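PDB 4B7C: probable oxidoreductase from Pseudomonas aeruginosa, which probably catalyses NADP-dependent oxidation or reduction, as a member of the medium-chain dehydrogenase/reductase family with a Rossmann-fold cofactor domain. Local coordinates for residues D224-G227 with G228-D232. Numbering follows the deposited sequence.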
loop_
_atom_site.group_PDB
_atom_site.type_symbol
_atom_site.label_atom_id
_atom_site.label_comp_id
_atom_site.label_asym_id
_atom_site.label_seq_id
_atom_site.Cartn_x
_atom_site.Cartn_y
_atom_site.Cartn_z
ATOM N N ASP B 224 0.271 -8.024 -9.006
ATOM C CA ASP B 224 -0.992 -8.644 -8.579
ATOM C C ASP B 224 -2.168 -8.377 -9.505
ATOM O O ASP B 224 -2.602 -7.234 -9.690
ATOM C CB ASP B 224 -1.372 -8.215 -7.152
ATOM C CG ASP B 224 -2.492 -9.073 -6.564
ATOM O OD1 ASP B 224 -2.749 -10.195 -7.064
ATOM O OD2 ASP B 224 -3.111 -8.651 -5.570
ATOM N N ASN B 225 -2.677 -9.461 -10.087
ATOM C CA ASN B 225 -3.871 -9.428 -10.935
ATOM C C ASN B 225 -5.081 -10.071 -10.292
ATOM O O ASN B 225 -6.173 -9.993 -10.829
ATOM C CB ASN B 225 -3.600 -10.147 -12.267
ATOM C CG ASN B 225 -2.544 -9.451 -13.089
ATOM O OD1 ASN B 225 -2.729 -8.299 -13.489
ATOM N ND2 ASN B 225 -1.417 -10.128 -13.318
ATOM N N VAL B 226 -4.883 -10.737 -9.157
ATOM C CA VAL B 226 -5.930 -11.613 -8.607
ATOM C C VAL B 226 -6.386 -11.260 -7.195
ATOM O O VAL B 226 -7.563 -11.385 -6.872
ATOM C CB VAL B 226 -5.492 -13.105 -8.656
ATOM C CG1 VAL B 226 -5.024 -13.469 -10.062
ATOM C CG2 VAL B 226 -4.393 -13.387 -7.652
ATOM N N GLY B 227 -5.458 -10.811 -6.363
ATOM C CA GLY B 227 -5.787 -10.409 -5.004
ATOM C C GLY B 227 -6.100 -11.603 -4.112
ATOM O O GLY B 227 -5.501 -12.674 -4.244
ATOM N N GLY B 228 -7.012 -11.388 -3.173
ATOM C CA GLY B 228 -7.479 -12.447 -2.286
ATOM C C GLY B 228 -6.378 -13.119 -1.489
ATOM O O GLY B 228 -5.410 -12.477 -1.061
ATOM N N GLU B 229 -6.538 -14.425 -1.292
ATOM C CA GLU B 229 -5.644 -15.206 -0.433
ATOM C C GLU B 229 -4.238 -15.302 -1.008
ATOM O O GLU B 229 -3.247 -15.351 -0.266
ATOM C CB GLU B 229 -6.226 -16.606 -0.221
ATOM C CG GLU B 229 -5.516 -17.439 0.838
ATOM C CD GLU B 229 -6.082 -18.846 0.963
ATOM O OE1 GLU B 229 -7.206 -19.103 0.463
ATOM O OE2 GLU B 229 -5.394 -19.699 1.566
ATOM N N ILE B 230 -4.144 -15.307 -2.332
ATOM C CA ILE B 230 -2.843 -15.324 -2.986
ATOM C C ILE B 230 -2.014 -14.089 -2.602
ATOM O O ILE B 230 -0.836 -14.194 -2.241
ATOM C CB ILE B 230 -2.975 -15.430 -4.519
ATOM C CG1 ILE B 230 -3.429 -16.842 -4.910
ATOM C CG2 ILE B 230 -1.636 -15.126 -5.172
ATOM C CD1 ILE B 230 -3.783 -17.004 -6.374
ATOM N N LEU B 231 -2.635 -12.920 -2.673
ATOM C CA LEU B 231 -1.979 -11.666 -2.272
ATOM C C LEU B 231 -1.550 -11.731 -0.806
ATOM O O LEU B 231 -0.414 -11.396 -0.455
ATOM C CB LEU B 231 -2.927 -10.477 -2.481
ATOM C CG LEU B 231 -2.550 -9.150 -1.805
ATOM C CD1 LEU B 231 -1.210 -8.647 -2.284
ATOM C CD2 LEU B 231 -3.659 -8.138 -2.049
ATOM N N ASP B 232 -2.465 -12.189 0.032
ATOM C CA ASP B 232 -2.216 -12.245 1.480
ATOM C C ASP B 232 -1.037 -13.156 1.814
ATOM O O ASP B 232 -0.229 -12.838 2.680
ATOM C CB ASP B 232 -3.467 -12.705 2.224
ATOM C CG ASP B 232 -3.657 -11.987 3.556
ATOM O OD1 ASP B 232 -2.837 -11.105 3.895
ATOM O OD2 ASP B 232 -4.640 -12.313 4.260
HETATM O O HOH W 1 -6.232 -15.564 -4.372
#
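In the Rossmann-fold half of this reductase, the link from parallel strand 219-224 to helix 228-235 is a turn in which Asp224 at the strand end meets Leu231 one helical turn in, and Gly227 O accepts from the same leucine. The carboxylate of Asp224 closes an Asx turn and the wider Asx motif: its OD1 accepts from Val226 N at 3.0 Å and from Gly227 N at 2.9 Å. Both N-H groups come from one face of the carboxylate; the glycine lies on the syn side and the valine well above the plane. CG lies anti to the backbone N and beside the carbonyl carbon (chi1 -167°), which carries OD1 over to the N-H groups of the next peptides. Ser156 OG is a third partner of OD1 and ties it to the loop after neighbouring strand 152-155. The other oxygen, OD2, rests on aliphatic carbon, 3.6 Å from Leu231 CB, where the two side chains cross at about a right angle. Leu231 also packs on Tyr265 of the second subunit, which places this turn at the subunit interface. Gly227 and Gly228 both have positive phi, which favours glycine as the chain swings into the helix. On the turn's partly exposed side, Val226 CG2 meets Ile230 CD1 at 3.9 Å. The first helical turn is joined by Leu231 N to Gly227 O, long at 3.3 Å though nearly straight at the hydrogen, and it reaches the oxygen from above the carbonyl plane. Alongside, a bridging water donates to Gly227 O at 3.0 Å and accepts from Ile230 N at 2.9 Å.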